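Local coordinates for molybdenum-pterin-binding protein 2 (PDB 1GUN) that binds molybdenum, one mole per mole of protein, and holds it here as molybdate ions bound at sites built between subunits, at residues 20-25 and 36-41; 3-8 and 56-61; 10-15 and 52-57. All coordinates share one frame; numbering follows the deposited sequence. Where two conformers were deposited one is given.

How the interactions relate
Interactions 2 and 3 hold the same two elements, strands 7-18 and 54-59, and share Thr56 and Ala57; interaction 1 ties strand 22-29 to strand 34-40 across the same antiparallel sheet. In sequence it is nested inside the loops that the other two close. Interactions 1 and 2 are buried and rich in molybdate contacts, with backbone N-H groups, serine or threonine hydroxyls and, in interaction 2, a lysine doing the gripping. Interaction 3 binds no ion: one side carries exposed lysines and a glutamate, the other a small apolar cluster. That cluster meets interaction 1 directly, Val25 CG1 lying 4.2 Å from Val13 CG2. Interactions 1 and 2 lie on opposite sides of the chain's centre.

Interaction 1 (20-25 and 36-41); sequences VVTAEV and TSIISL. With MOO (molybdate ion), chain H; MOO (molybdate ion), chain G.
Thr22 and Ser40 face each other as a non-hydrogen-bonded pair, yet their side chains diverge, each to a different molybdate ion. Thr22 has OG1 tucked between its backbone N and carbonyl carbon (chi1 56°). This brings the hydroxyl round to O2 of the chain H molybdate, which also takes hydrogen bonds from Val21 N and Thr22 N, both at 2.9 Å. Val21 N and Thr22 N of two neighbouring subunits bind the same ion. Ser40 uses the same kind of rotation (chi1 70°) to put OG 2.9 Å from O1 of the chain G molybdate, with its own N on that oxygen as well. Ser40 is also the N-cap of helix 41-47, and its OG bonds to Ser43 OG.

From this pair the antiparallel ladder of the TOBE domain runs away from the ions. Ala23 pairs with Ile39 and Val25 with Ser37; the Val25 N to Ser37 O bond is 2.8 Å and nearly straight. Past Ser40 the ladder ends with Leu41 N on Val21 O at 2.9 Å, a bond straight at the hydrogen but tilted out of the carbonyl plane. Glu24 and Thr36 pass each other at a slant, CG to CG2 at 3.9 Å.

With N-H groups and hydroxyls as the donors from these segments, anion recognition probably rests largely on hydrogen bonding, though Lys60 NZ of a neighbouring subunit also binds the chain G ion.

Interaction 2 (3-8 and 56-61); sequences ISARNQ and TAVVKS. With MOO (molybdate ion), chain J.
In the Mop/TOBE sheet the Asn7 amide swings across to the backbone of Val59: ND2 donates to Val59 O at 3.0 Å. The acceptor lies close to the amide plane, but the donor stands 42° out of the Val59 carbonyl plane, off the lone pairs. CG anti to the carbonyl carbon (chi1 -59°) turns the amide this way, while OD1 takes a bond from Thr36 N of a neighbouring subunit. The Gln8 chain, extended beyond CG, reaches back along its own segment, NE2 making a long (3.3 Å) but straight, in-plane bond to Ala5 O.

Strand 7-18 starts its antiparallel pairing with strand 54-59 here: Val59 N bonds to Asn7 O at 2.9 Å, tying the asparagine to one residue twice. Gln8 and Val58 form the next, non-hydrogen-bonded pair, and Gln8 CB rests diagonally against Thr56 CG2.

Beyond the strand ends the segments converge on a molybdate. Its O2 takes hydrogen bonds from Ser61 N and OG and from Arg6 N; Ser4 OG binds O4, and Lys60 NZ, also bonded to Thr62 OG1, reaches O1 at 3.2 Å. Ser40 OG and Ser43 OG of a neighbouring subunit join in. Ala5 CB packs on Val58 CG1 at 3.6 Å.

Interaction 3 (10-15 and 52-57); sequences KGKVVG and GAELTA
Gly11 and Leu55 form a hydrogen-bonded pair in the antiparallel ladder that sets strand 54-59 beside strand 7-18 in the Mop/TOBE sheet. Gly11 N reaches Leu55 O at 2.8 Å, and Leu55 N returns to Gly11 O. Val13 N to Ala53 O continues the pairing, and Gly52 N to Val13 O at 3.0 Å ties in the loop just before strand 54-59. Further along strand 7-18, Val14 and Gly15 both face Val26 of strand 22-29, a classic beta bulge.

The exposed side carries Lys12 and Glu54. The Glu54 chain bends at chi2 (-79°), which lays its carboxylate against the lysine's aliphatic stem: OE2 is 3.6 Å from Lys12 CB and equally near CD. Glu54 OE1 comes within 3.1 Å of Gly11 O, two acceptors with no hydrogen bond between them. With Lys12 NZ 4.7 Å from Glu54 OE2, this is van der Waals contact of carboxylate with methylenes, not a salt bridge; the opposite charges may still attract weakly. On the same side, the Lys10 side chain runs alongside that of Thr56.

On the other side Val13 and Leu55 are buried and touch Val49 of the loop before the strand, and Val13 CG2 presses on Leu55 CD1 at 3.6 Å.

Interaction 1 (20-25 and 36-41)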
loop_
_atom_site.group_PDB
_atom_site.type_symbol
_atom_site.label_atom_id
_atom_site.label_comp_id
_atom_site.label_asym_id
_atom_site.label_seq_id
_atom_site.Cartn_x
_atom_site.Cartn_y
_atom_site.Cartn_z
ATOM N N VAL A 20 -14.545 8.038 13.147
ATOM C CA VAL A 20 -15.801 7.915 12.381
ATOM C C VAL A 20 -15.821 6.812 11.336
ATOM O O VAL A 20 -16.783 6.046 11.272
ATOM C CB VAL A 20 -16.179 9.274 11.731
ATOM C CG1 VAL A 20 -17.527 9.202 10.993
ATOM C CG2 VAL A 20 -16.232 10.308 12.860
ATOM N N VAL A 21 -14.743 6.736 10.545
ATOM C CA VAL A 21 -14.552 5.803 9.440
ATOM C C VAL A 21 -13.478 4.745 9.756
ATOM O O VAL A 21 -13.663 3.574 9.404
ATOM C CB VAL A 21 -14.187 6.570 8.140
ATOM C CG1 VAL A 21 -13.690 5.630 7.027
ATOM C CG2 VAL A 21 -15.388 7.409 7.635
ATOM N N THR A 22 -12.418 5.158 10.450
ATOM C CA THR A 22 -11.279 4.261 10.787
ATOM C C THR A 22 -11.209 3.975 12.284
ATOM O O THR A 22 -11.939 4.565 13.099
ATOM C CB THR A 22 -9.922 4.900 10.313
ATOM O OG1 THR A 22 -9.686 6.216 10.844
ATOM C CG2 THR A 22 -9.999 5.139 8.789
ATOM N N ALA A 23 -10.268 3.118 12.659
ATOM C CA ALA A 23 -10.021 2.778 14.058
ATOM C C ALA A 23 -8.526 2.475 14.183
ATOM O O ALA A 23 -7.909 2.024 13.200
ATOM C CB ALA A 23 -10.845 1.530 14.522
ATOM N N GLU A 24 -7.960 2.745 15.363
ATOM C CA GLU A 24 -6.555 2.458 15.629
ATOM C C GLU A 24 -6.429 1.333 16.680
ATOM O O GLU A 24 -6.970 1.465 17.797
ATOM C CB GLU A 24 -5.852 3.738 16.113
ATOM C CG GLU A 24 -4.340 3.589 16.284
ATOM C CD GLU A 24 -3.716 4.832 16.896
ATOM O OE1 GLU A 24 -3.690 4.904 18.137
ATOM O OE2 GLU A 24 -3.269 5.715 16.150
ATOM N N VAL A 25 -5.722 0.249 16.322
ATOM C CA VAL A 25 -5.502 -0.886 17.213
ATOM C C VAL A 25 -4.005 -0.960 17.530
ATOM O O VAL A 25 -3.156 -0.854 16.635
ATOM C CB VAL A 25 -5.914 -2.224 16.542
ATOM C CG1 VAL A 25 -5.706 -3.396 17.525
ATOM C CG2 VAL A 25 -7.374 -2.150 16.049
ATOM N N THR A 36 1.188 -0.981 15.445
ATOM C CA THR A 36 0.002 -0.114 15.420
ATOM C C THR A 36 -0.648 -0.275 14.046
ATOM O O THR A 36 0.032 -0.233 13.010
ATOM C CB THR A 36 0.438 1.368 15.590
ATOM O OG1 THR A 36 1.021 1.571 16.894
ATOM C CG2 THR A 36 -0.756 2.307 15.634
ATOM N N SER A 37 -1.951 -0.507 14.055
ATOM C CA SER A 37 -2.729 -0.698 12.824
ATOM C C SER A 37 -3.910 0.275 12.724
ATOM O O SER A 37 -4.545 0.550 13.746
ATOM C CB SER A 37 -3.352 -2.110 12.936
ATOM O OG SER A 37 -4.367 -2.350 11.952
ATOM N N ILE A 38 -4.198 0.772 11.515
ATOM C CA ILE A 38 -5.363 1.610 11.278
ATOM C C ILE A 38 -6.192 0.870 10.228
ATOM O O ILE A 38 -5.702 0.627 9.111
ATOM C CB ILE A 38 -4.934 2.987 10.800
ATOM C CG1 ILE A 38 -4.375 3.760 12.010
ATOM C CG2 ILE A 38 -6.149 3.749 10.199
ATOM C CD1 ILE A 38 -3.769 5.120 11.610
ATOM N N ILE A 39 -7.397 0.451 10.622
ATOM C CA ILE A 39 -8.271 -0.291 9.721
ATOM C C ILE A 39 -9.660 0.331 9.737
ATOM O O ILE A 39 -9.871 1.376 10.372
ATOM C CB ILE A 39 -8.416 -1.761 10.196
ATOM C CG1 ILE A 39 -8.754 -1.773 11.685
ATOM C CG2 ILE A 39 -7.139 -2.574 9.891
ATOM C CD1 ILE A 39 -9.299 -3.095 12.225
ATOM N N SER A 40 -10.611 -0.279 9.029
ATOM C CA SER A 40 -11.976 0.303 9.082
ATOM C C SER A 40 -12.632 0.041 10.403
ATOM O O SER A 40 -12.481 -1.036 11.015
ATOM C CB SER A 40 -12.883 -0.157 7.943
ATOM O OG SER A 40 -13.176 -1.504 8.171
ATOM N N LEU A 41 -13.400 1.040 10.854
ATOM C CA LEU A 41 -14.172 0.922 12.072
ATOM C C LEU A 41 -15.081 -0.295 11.921
ATOM O O LEU A 41 -15.280 -1.058 12.869
ATOM C CB LEU A 41 -14.999 2.199 12.257
ATOM C CG LEU A 41 -15.848 2.114 13.540
ATOM C CD1 LEU A 41 -15.093 1.976 14.844
ATOM C CD2 LEU A 41 -16.781 3.305 13.591
HETATM MO MO MOO H . -11.474 9.681 10.701
HETATM O O1 MOO H . -11.454 10.408 9.105
HETATM O O2 MOO H . -12.188 8.082 10.757
HETATM O O3 MOO H . -9.969 9.747 11.603
HETATM O O4 MOO H . -12.571 10.710 11.637
HETATM MO MO MOO G . -9.424 -2.660 6.308
HETATM O O1 MOO G . -10.589 -2.721 7.620
HETATM O O2 MOO G . -8.066 -3.685 6.763
HETATM O O3 MOO G . -8.902 -0.997 6.014
HETATM O O4 MOO G . -10.156 -3.291 4.838
#

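Interaction 2 (3-8 and 56-61)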
loop_
_atom_site.group_PDB
_atom_site.type_symbol
_atom_site.label_atom_id
_atom_site.label_comp_id
_atom_site.label_asym_id
_atom_site.label_seq_id
_atom_site.Cartn_x
_atom_site.Cartn_y
_atom_site.Cartn_z
ATOM N N ILE A 3 -2.725 -17.100 3.851
ATOM C CA ILE A 3 -2.834 -15.937 2.973
ATOM C C ILE A 3 -1.389 -15.720 2.528
ATOM O O ILE A 3 -0.453 -16.109 3.240
ATOM C CB ILE A 3 -3.457 -14.744 3.733
ATOM C CG1 ILE A 3 -3.748 -13.563 2.802
ATOM C CG2 ILE A 3 -2.598 -14.364 4.934
ATOM C CD1 ILE A 3 -4.743 -12.568 3.410
ATOM N N SER A 4 -1.192 -15.128 1.362
ATOM C CA SER A 4 0.152 -14.980 0.843
ATOM C C SER A 4 0.993 -14.022 1.692
ATOM O O SER A 4 2.220 -14.109 1.640
ATOM C CB SER A 4 0.107 -14.452 -0.610
ATOM O OG SER A 4 -0.608 -13.205 -0.701
ATOM N N ALA A 5 0.353 -13.106 2.415
ATOM C CA ALA A 5 1.159 -12.125 3.193
ATOM C C ALA A 5 2.078 -12.852 4.170
ATOM O O ALA A 5 1.613 -13.538 5.086
ATOM C CB ALA A 5 0.262 -11.127 3.903
ATOM N N ARG A 6 3.387 -12.668 4.014
ATOM C CA ARG A 6 4.339 -13.453 4.795
ATOM C C ARG A 6 4.619 -13.018 6.241
ATOM O O ARG A 6 5.248 -13.743 6.997
ATOM C CB ARG A 6 5.635 -13.598 4.019
ATOM C CG ARG A 6 5.448 -14.522 2.782
ATOM C CD ARG A 6 6.719 -14.789 2.052
ATOM N NE ARG A 6 7.581 -15.728 2.772
ATOM C CZ ARG A 6 7.365 -17.051 2.819
ATOM N NH1 ARG A 6 6.294 -17.596 2.237
ATOM N NH2 ARG A 6 8.210 -17.838 3.470
ATOM N N ASN A 7 4.182 -11.826 6.604
ATOM C CA ASN A 7 4.403 -11.327 7.955
ATOM C C ASN A 7 3.110 -11.509 8.784
ATOM O O ASN A 7 2.101 -10.857 8.504
ATOM C CB ASN A 7 4.822 -9.834 7.885
ATOM C CG ASN A 7 6.080 -9.664 7.059
ATOM O OD1 ASN A 7 7.154 -10.150 7.474
ATOM N ND2 ASN A 7 5.959 -9.082 5.860
ATOM N N GLN A 8 3.153 -12.386 9.805
ATOM C CA GLN A 8 2.022 -12.688 10.706
ATOM C C GLN A 8 2.586 -12.642 12.128
ATOM O O GLN A 8 3.302 -13.575 12.564
ATOM C CB GLN A 8 1.443 -14.074 10.386
ATOM C CG GLN A 8 0.972 -14.093 8.945
ATOM C CD GLN A 8 0.163 -15.301 8.505
ATOM O OE1 GLN A 8 -0.402 -16.010 9.335
ATOM N NE2 GLN A 8 0.066 -15.504 7.184
ATOM N N THR A 56 -3.786 -11.375 15.472
ATOM C CA THR A 56 -2.571 -11.436 14.657
ATOM C C THR A 56 -2.457 -10.228 13.696
ATOM O O THR A 56 -3.411 -9.878 13.011
ATOM C CB THR A 56 -2.618 -12.755 13.844
ATOM O OG1 THR A 56 -2.521 -13.876 14.741
ATOM C CG2 THR A 56 -1.367 -12.915 12.987
ATOM N N ALA A 57 -1.294 -9.588 13.637
ATOM C CA ALA A 57 -1.102 -8.453 12.715
ATOM C C ALA A 57 -0.512 -9.090 11.461
ATOM O O ALA A 57 0.401 -9.903 11.557
ATOM C CB ALA A 57 -0.109 -7.425 13.298
ATOM N N VAL A 58 -1.018 -8.693 10.300
ATOM C CA VAL A 58 -0.606 -9.239 9.017
ATOM C C VAL A 58 -0.121 -8.138 8.072
ATOM O O VAL A 58 -0.826 -7.161 7.841
ATOM C CB VAL A 58 -1.803 -10.011 8.398
ATOM C CG1 VAL A 58 -1.375 -10.573 7.053
ATOM C CG2 VAL A 58 -2.224 -11.146 9.402
ATOM N N VAL A 59 1.062 -8.309 7.484
ATOM C CA VAL A 59 1.604 -7.281 6.572
ATOM C C VAL A 59 2.196 -7.864 5.263
ATOM O O VAL A 59 3.013 -8.773 5.299
ATOM C CB VAL A 59 2.764 -6.485 7.260
ATOM C CG1 VAL A 59 3.223 -5.347 6.343
ATOM C CG2 VAL A 59 2.354 -5.936 8.639
ATOM N N LYS A 60 1.792 -7.342 4.081
ATOM C CA LYS A 60 2.313 -7.816 2.783
ATOM C C LYS A 60 3.803 -7.480 2.675
ATOM O O LYS A 60 4.242 -6.389 3.082
ATOM C CB LYS A 60 1.473 -7.267 1.586
ATOM C CG LYS A 60 1.607 -8.059 0.246
ATOM C CD LYS A 60 0.710 -7.473 -0.854
ATOM C CE LYS A 60 0.878 -8.224 -2.194
ATOM N NZ LYS A 60 2.227 -7.940 -2.850
ATOM N N SER A 61 4.631 -8.392 2.124
ATOM C CA SER A 61 6.062 -8.069 2.063
ATOM C C SER A 61 6.411 -6.790 1.299
ATOM O O SER A 61 7.359 -6.079 1.660
ATOM C CB SER A 61 6.848 -9.232 1.430
ATOM O OG SER A 61 6.602 -10.412 2.173
HETATM MO MO MOO J . 3.313 -11.305 -0.359
HETATM O O1 MOO J . 4.089 -10.079 -1.363
HETATM O O2 MOO J . 3.884 -11.083 1.288
HETATM O O3 MOO J . 3.728 -12.929 -0.896
HETATM O O4 MOO J . 1.560 -11.140 -0.399
#

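Interaction 3 (10-15 and 52-57)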
loop_
_atom_site.group_PDB
_atom_site.type_symbol
_atom_site.label_atom_id
_atom_site.label_comp_id
_atom_site.label_asym_id
_atom_site.label_seq_id
_atom_site.Cartn_x
_atom_site.Cartn_y
_atom_site.Cartn_z
ATOM N N LYS A 10 1.786 -12.521 16.090
ATOM C CA LYS A 10 0.786 -12.709 17.139
ATOM C C LYS A 10 0.902 -11.696 18.255
ATOM O O LYS A 10 2.004 -11.431 18.707
ATOM C CB LYS A 10 0.923 -14.141 17.715
ATOM C CG LYS A 10 0.410 -15.243 16.798
ATOM C CD LYS A 10 0.676 -16.589 17.475
ATOM C CE LYS A 10 1.731 -17.376 16.744
ATOM N NZ LYS A 10 1.085 -17.968 15.534
ATOM N N GLY A 11 -0.212 -11.179 18.757
ATOM C CA GLY A 11 -0.100 -10.194 19.815
ATOM C C GLY A 11 -1.361 -9.956 20.627
ATOM O O GLY A 11 -2.381 -10.586 20.362
ATOM N N LYS A 12 -1.300 -9.032 21.581
ATOM C CA LYS A 12 -2.447 -8.812 22.450
ATOM C C LYS A 12 -2.864 -7.357 22.373
ATOM O O LYS A 12 -1.990 -6.479 22.389
ATOM C CB LYS A 12 -2.029 -9.163 23.895
ATOM C CG LYS A 12 -3.133 -8.994 24.948
ATOM C CD LYS A 12 -2.618 -9.437 26.331
ATOM C CE LYS A 12 -3.735 -9.927 27.247
ATOM N NZ LYS A 12 -3.272 -10.298 28.637
ATOM N N VAL A 13 -4.167 -7.074 22.305
ATOM C CA VAL A 13 -4.586 -5.675 22.217
ATOM C C VAL A 13 -4.340 -4.837 23.484
ATOM O O VAL A 13 -4.833 -5.180 24.572
ATOM C CB VAL A 13 -6.063 -5.585 21.783
ATOM C CG1 VAL A 13 -6.488 -4.129 21.708
ATOM C CG2 VAL A 13 -6.255 -6.350 20.441
ATOM N N VAL A 14 -3.539 -3.785 23.368
ATOM C CA VAL A 14 -3.300 -2.928 24.526
ATOM C C VAL A 14 -3.877 -1.538 24.343
ATOM O O VAL A 14 -3.911 -0.742 25.283
ATOM C CB VAL A 14 -1.811 -2.837 24.958
ATOM C CG1 VAL A 14 -1.390 -4.211 25.443
ATOM C CG2 VAL A 14 -0.910 -2.341 23.828
ATOM N N GLY A 15 -4.366 -1.254 23.149
ATOM C CA GLY A 15 -4.953 0.063 22.927
ATOM C C GLY A 15 -5.954 -0.002 21.798
ATOM O O GLY A 15 -5.696 -0.709 20.826
ATOM N N GLY A 52 -7.329 -6.535 25.432
ATOM C CA GLY A 52 -7.106 -7.882 25.922
ATOM C C GLY A 52 -7.230 -9.008 24.919
ATOM O O GLY A 52 -6.710 -10.086 25.143
ATOM N N ALA A 53 -7.873 -8.766 23.781
ATOM C CA ALA A 53 -8.014 -9.806 22.779
ATOM C C ALA A 53 -6.676 -10.277 22.204
ATOM O O ALA A 53 -5.730 -9.468 22.070
ATOM C CB ALA A 53 -8.896 -9.275 21.653
ATOM N N GLU A 54 -6.595 -11.564 21.862
ATOM C CA GLU A 54 -5.392 -12.106 21.221
ATOM C C GLU A 54 -5.656 -12.214 19.742
ATOM O O GLU A 54 -6.489 -13.019 19.313
ATOM C CB GLU A 54 -4.996 -13.473 21.756
ATOM C CG GLU A 54 -4.587 -13.413 23.228
ATOM C CD GLU A 54 -3.171 -12.894 23.452
ATOM O OE1 GLU A 54 -2.378 -12.783 22.485
ATOM O OE2 GLU A 54 -2.815 -12.608 24.617
ATOM N N LEU A 55 -4.889 -11.456 18.959
ATOM C CA LEU A 55 -5.098 -11.376 17.527
ATOM C C LEU A 55 -3.751 -11.412 16.798
ATOM O O LEU A 55 -2.717 -11.368 17.443
ATOM C CB LEU A 55 -5.756 -10.029 17.228
ATOM C CG LEU A 55 -7.121 -9.716 17.876
ATOM C CD1 LEU A 55 -7.487 -8.252 17.657
ATOM C CD2 LEU A 55 -8.201 -10.656 17.365
ATOM N N THR A 56 -3.786 -11.375 15.472
ATOM C CA THR A 56 -2.571 -11.436 14.657
ATOM C C THR A 56 -2.457 -10.228 13.696
ATOM O O THR A 56 -3.411 -9.878 13.011
ATOM C CB THR A 56 -2.618 -12.755 13.844
ATOM O OG1 THR A 56 -2.521 -13.876 14.741
ATOM C CG2 THR A 56 -1.367 -12.915 12.987
ATOM N N ALA A 57 -1.294 -9.588 13.637
ATOM C CA ALA A 57 -1.102 -8.453 12.715
ATOM C C ALA A 57 -0.512 -9.090 11.461
ATOM O O ALA A 57 0.401 -9.903 11.557
ATOM C CB ALA A 57 -0.109 -7.425 13.298
#